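Local atomic coordinates of NmrA family protein (Shigella flexneri 2a, PDB entry 3QVO), a protein that is of unknown function but, as a Rossmann-fold member of the NmrA family, probably binds NAD(P) or a related dinucleotide. Residues 26-31 against 38-43; 121-126 against 202-207. All blocks are in the same frame, centred on the assembly; numbering follows the deposited sequence.

Interaction 1 (26-31 against 38-43); sequences VLILGA and HVINQL
Val26 opens the contact loosely: its CG1 faces CD1 of Leu43 at 4.5 Å. Two residues on, Ile28 sends its side chain from the same side of strand 24-29 and contributes most on the strand side. With CG1 beside the backbone N (chi1 -61°) and the chain then extended, CD1 becomes the leading atom and enters among three helix residues. CD1 lies 3.8 Å from CG1 of Ile40, and the two side chains cross obliquely; the Ile28 and Leu43 side chains reach tip to tip, CD1 to CD1 at 4.2 Å, while CG1 of Val39 flanks CD1 of Ile28 at 4.3 Å. Past Gly30 the chain turns, and Ala31 comes back to the helix: its carbonyl O is 3.5 Å from CD1 of Ile40, and its CB touches the same methyl more loosely. The segments 26-29 and 38-43 run nearly antiparallel, at 158°, as expected for the first strand and helix of a Rossmann beta-alpha-beta unit, whose intervening turn in relatives is the glycine-rich dinucleotide-binding loop. Tyr93 of the adjacent strand 91-95 also touches Ile28 and Val39. Apart from the Ala31 carbonyl, every group that meets across this buried interface is aliphatic, so hydrophobic packing and shape, not directional bonds, join this helix to strand 24-29; a polar tie runs instead to the next strand, from Ile40 O to Gln51 NE2.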
# COMPACT_ATOMS: atom_id res chain seq x y z
N VAL A 26 -10.56 -1.72 -7.58
CA VAL A 26 -9.44 -1.48 -6.72
C VAL A 26 -9.60 -0.12 -6.04
O VAL A 26 -9.87 0.88 -6.73
CB VAL A 26 -8.15 -1.49 -7.52
CG1 VAL A 26 -7.00 -1.13 -6.65
CG2 VAL A 26 -7.94 -2.84 -8.15
N LEU A 27 -9.51 -0.09 -4.70
CA LEU A 27 -9.58 1.16 -3.94
C LEU A 27 -8.19 1.54 -3.48
O LEU A 27 -7.53 0.75 -2.82
CB LEU A 27 -10.50 0.99 -2.75
CG LEU A 27 -10.62 2.14 -1.76
CD1 LEU A 27 -11.15 3.42 -2.41
CD2 LEU A 27 -11.42 1.66 -0.58
N ILE A 28 -7.74 2.73 -3.86
CA ILE A 28 -6.44 3.21 -3.51
C ILE A 28 -6.64 4.27 -2.43
O ILE A 28 -7.17 5.36 -2.70
CB ILE A 28 -5.71 3.77 -4.76
CG1 ILE A 28 -5.55 2.64 -5.79
CG2 ILE A 28 -4.35 4.35 -4.38
CD1 ILE A 28 -4.85 2.99 -7.04
N LEU A 29 -6.24 3.93 -1.20
CA LEU A 29 -6.32 4.86 -0.08
C LEU A 29 -5.04 5.63 0.03
O LEU A 29 -4.00 5.04 0.02
CB LEU A 29 -6.54 4.10 1.20
CG LEU A 29 -7.83 3.30 1.21
CD1 LEU A 29 -7.77 2.43 2.46
CD2 LEU A 29 -9.02 4.29 1.16
N GLY A 30 -5.09 6.95 0.13
CA GLY A 30 -3.85 7.76 0.09
C GLY A 30 -3.37 7.95 -1.34
O GLY A 30 -2.18 7.86 -1.66
N ALA A 31 -4.31 8.22 -2.23
CA ALA A 31 -4.03 8.13 -3.67
C ALA A 31 -3.14 9.28 -4.14
O ALA A 31 -2.62 9.22 -5.22
CB ALA A 31 -5.31 8.07 -4.50
N HIS A 38 2.51 5.94 -9.34
CA HIS A 38 3.03 4.97 -10.28
C HIS A 38 2.00 3.84 -10.43
O HIS A 38 1.78 3.35 -11.52
CB HIS A 38 4.36 4.37 -9.80
CG HIS A 38 5.49 5.35 -9.68
ND1 HIS A 38 6.16 5.85 -10.77
CD2 HIS A 38 6.14 5.84 -8.60
CE1 HIS A 38 7.13 6.65 -10.37
NE2 HIS A 38 7.14 6.65 -9.05
N VAL A 39 1.39 3.42 -9.34
CA VAL A 39 0.41 2.35 -9.41
C VAL A 39 -0.76 2.80 -10.26
O VAL A 39 -1.20 2.09 -11.18
CB VAL A 39 -0.15 1.98 -8.03
CG1 VAL A 39 -1.25 1.00 -8.17
CG2 VAL A 39 0.93 1.44 -7.17
N ILE A 40 -1.23 4.02 -9.99
CA ILE A 40 -2.37 4.57 -10.72
C ILE A 40 -2.09 4.57 -12.21
O ILE A 40 -2.94 4.20 -13.02
CB ILE A 40 -2.65 6.00 -10.24
CG1 ILE A 40 -3.26 5.96 -8.86
CG2 ILE A 40 -3.54 6.78 -11.19
CD1 ILE A 40 -3.18 7.28 -8.11
N ASN A 41 -0.88 4.98 -12.57
CA ASN A 41 -0.40 5.01 -13.94
C ASN A 41 -0.31 3.65 -14.62
O ASN A 41 -0.60 3.51 -15.82
CB ASN A 41 1.01 5.55 -13.93
CG ASN A 41 1.12 6.93 -14.50
OD1 ASN A 41 1.01 7.93 -13.75
ND2 ASN A 41 1.43 7.01 -15.84
N GLN A 42 0.18 2.66 -13.91
CA GLN A 42 0.19 1.33 -14.45
C GLN A 42 -1.22 0.77 -14.56
O GLN A 42 -1.49 -0.04 -15.43
CB GLN A 42 0.99 0.41 -13.59
CG GLN A 42 2.43 0.84 -13.43
CD GLN A 42 3.26 -0.29 -12.91
OE1 GLN A 42 3.45 -1.31 -13.62
NE2 GLN A 42 3.76 -0.15 -11.67
N LEU A 43 -2.12 1.20 -13.67
CA LEU A 43 -3.50 0.74 -13.75
C LEU A 43 -4.31 1.44 -14.86
O LEU A 43 -5.38 0.98 -15.24
CB LEU A 43 -4.19 0.84 -12.39
CG LEU A 43 -3.60 -0.05 -11.28
CD1 LEU A 43 -4.36 0.15 -10.04
CD2 LEU A 43 -3.51 -1.58 -11.63

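Interaction 2 (121-126 against 202-207); sequences IFVLSL and ALITDI
Ile121 and Ile207 make the tightest fit here, their side chains sliding past each other in opposite directions. CD1 of Ile121 is the bump, and its hollow lies between Ile204 and Ile207, one helical turn apart. It presses to 3.5 Å from CG2 of Ile207, closer than carbon atoms usually pack, and sits 3.8 Å from CB of the same residue. The methyl therefore rests against the branch point of Ile207 rather than the end of its longer arm. Ile207 offers that branch because CG2 is anti to the backbone N and CG1 lies next to that N (chi1 -61°). On its other flank, CD1 of Ile121 comes 4.1 Å from the carbonyl O of Ile204. The shorter arm of Ile121 meets Ile204 as well, CG2 lying 4.3 Å from CG1 of Ile204.

This is helix-on-sheet packing in the Rossmann fold: helix 197-209 lies along one face of the sheet, segment 202-207 running nearly antiparallel (167°) to 121-123, their axes 10.4 Å apart. Leu168 of the neighbouring strand 164-174 touches both Ile121 and Ile204, continuing the apolar surface beneath the helix.

Val123 carries the contact along the strand. Its CG2, placed beside the backbone N, meets CD1 of Ile204 at 4.1 Å, and the two side chains cross at about a right angle. The Ile204 side chain thus fits between Ile121 and Val123, its CG1 against CG2 of Ile121 and its CD1 against CG2 of Val123. Tyr93 of strand 91-95 borders this junction, touching both Val123 and Ile204.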
# COMPACT_ATOMS: atom_id res chain seq x y z
N ILE A 121 -3.69 -4.86 0.41
CA ILE A 121 -2.25 -4.65 0.20
C ILE A 121 -1.92 -3.40 1.00
O ILE A 121 -2.51 -2.34 0.75
CB ILE A 121 -1.90 -4.43 -1.29
CG1 ILE A 121 -2.39 -5.62 -2.11
CG2 ILE A 121 -0.40 -4.25 -1.46
CD1 ILE A 121 -2.33 -5.43 -3.64
N PHE A 122 -1.06 -3.53 2.00
CA PHE A 122 -0.85 -2.47 2.95
C PHE A 122 0.65 -2.17 3.08
O PHE A 122 1.46 -3.04 3.47
CB PHE A 122 -1.45 -2.86 4.30
CG PHE A 122 -1.71 -1.69 5.27
CD1 PHE A 122 -0.70 -1.15 6.01
CD2 PHE A 122 -2.99 -1.19 5.45
CE1 PHE A 122 -0.97 -0.10 6.92
CE2 PHE A 122 -3.26 -0.15 6.34
CZ PHE A 122 -2.25 0.39 7.06
N VAL A 123 1.00 -0.93 2.74
CA VAL A 123 2.40 -0.48 2.75
C VAL A 123 2.71 0.15 4.05
O VAL A 123 2.01 1.07 4.47
CB VAL A 123 2.70 0.53 1.63
CG1 VAL A 123 4.20 0.98 1.70
CG2 VAL A 123 2.42 -0.12 0.30
N LEU A 124 3.75 -0.37 4.71
CA LEU A 124 4.27 0.28 5.90
C LEU A 124 5.68 0.79 5.65
O LEU A 124 6.67 0.02 5.66
CB LEU A 124 4.22 -0.64 7.13
CG LEU A 124 2.80 -0.88 7.71
CD1 LEU A 124 2.79 -2.14 8.58
CD2 LEU A 124 2.31 0.34 8.50
N SER A 125 5.76 2.11 5.51
CA SER A 125 6.97 2.81 5.17
C SER A 125 7.04 4.02 6.06
O SER A 125 6.05 4.73 6.16
CB SER A 125 6.89 3.26 3.69
OG SER A 125 8.03 3.98 3.30
N LEU A 126 8.17 4.30 6.68
CA LEU A 126 8.17 5.35 7.71
C LEU A 126 8.09 6.75 7.13
O LEU A 126 7.53 7.64 7.77
CB LEU A 126 9.42 5.32 8.59
CG LEU A 126 9.65 4.21 9.61
CD1 LEU A 126 10.93 4.63 10.37
CD2 LEU A 126 8.44 3.99 10.53
N ALA A 202 5.56 -1.64 -8.94
CA ALA A 202 5.53 -2.82 -9.80
C ALA A 202 5.03 -4.04 -9.03
O ALA A 202 4.26 -4.81 -9.53
CB ALA A 202 6.89 -3.09 -10.38
N LEU A 203 5.48 -4.22 -7.80
CA LEU A 203 5.01 -5.34 -6.99
C LEU A 203 3.50 -5.20 -6.73
O LEU A 203 2.77 -6.13 -6.90
CB LEU A 203 5.75 -5.42 -5.65
CG LEU A 203 5.40 -6.63 -4.75
CD1 LEU A 203 5.54 -8.05 -5.42
CD2 LEU A 203 6.24 -6.58 -3.48
N ILE A 204 3.08 -4.02 -6.30
CA ILE A 204 1.71 -3.78 -5.96
C ILE A 204 0.85 -4.15 -7.17
O ILE A 204 -0.08 -4.94 -7.04
CB ILE A 204 1.50 -2.33 -5.47
CG1 ILE A 204 2.22 -2.13 -4.13
CG2 ILE A 204 0.00 -2.00 -5.27
CD1 ILE A 204 2.43 -0.67 -3.78
N THR A 205 1.25 -3.68 -8.35
CA THR A 205 0.52 -3.94 -9.57
C THR A 205 0.48 -5.42 -9.93
O THR A 205 -0.57 -5.92 -10.35
CB THR A 205 1.09 -3.10 -10.72
OG1 THR A 205 0.85 -1.71 -10.44
CG2 THR A 205 0.40 -3.42 -12.03
N ASP A 206 1.60 -6.13 -9.76
CA ASP A 206 1.58 -7.57 -9.97
C ASP A 206 0.60 -8.28 -9.03
O ASP A 206 -0.06 -9.22 -9.45
CB ASP A 206 2.97 -8.17 -9.86
CG ASP A 206 3.88 -7.79 -11.05
OD1 ASP A 206 3.43 -7.08 -12.00
OD2 ASP A 206 5.06 -8.22 -11.04
N ILE A 207 0.45 -7.79 -7.80
CA ILE A 207 -0.45 -8.44 -6.84
C ILE A 207 -1.90 -8.10 -7.22
O ILE A 207 -2.78 -8.95 -7.21
CB ILE A 207 -0.16 -8.01 -5.40
CG1 ILE A 207 1.25 -8.38 -4.96
CG2 ILE A 207 -1.18 -8.64 -4.41
CD1 ILE A 207 1.60 -7.93 -3.50

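From the N terminus, the chain lays down strand 24-29, turns, and packs helix 34-43 back on it, so interaction 1 closes a short local loop of six intervening residues. It then builds several further strands and helices before reaching strand 119-123. Interaction 2 closes a much longer loop, bringing helix 197-209 back to that strand across 75 residues. The two loops follow in series, neither nesting nor crossing. In space they are neighbours, their centres about 10 Å apart on the same sheet, with strand 91-95 between strands 24-29 and 119-123. The helices also touch directly: Val39 CG2 lies 4.0 Å from Ile204 CG2.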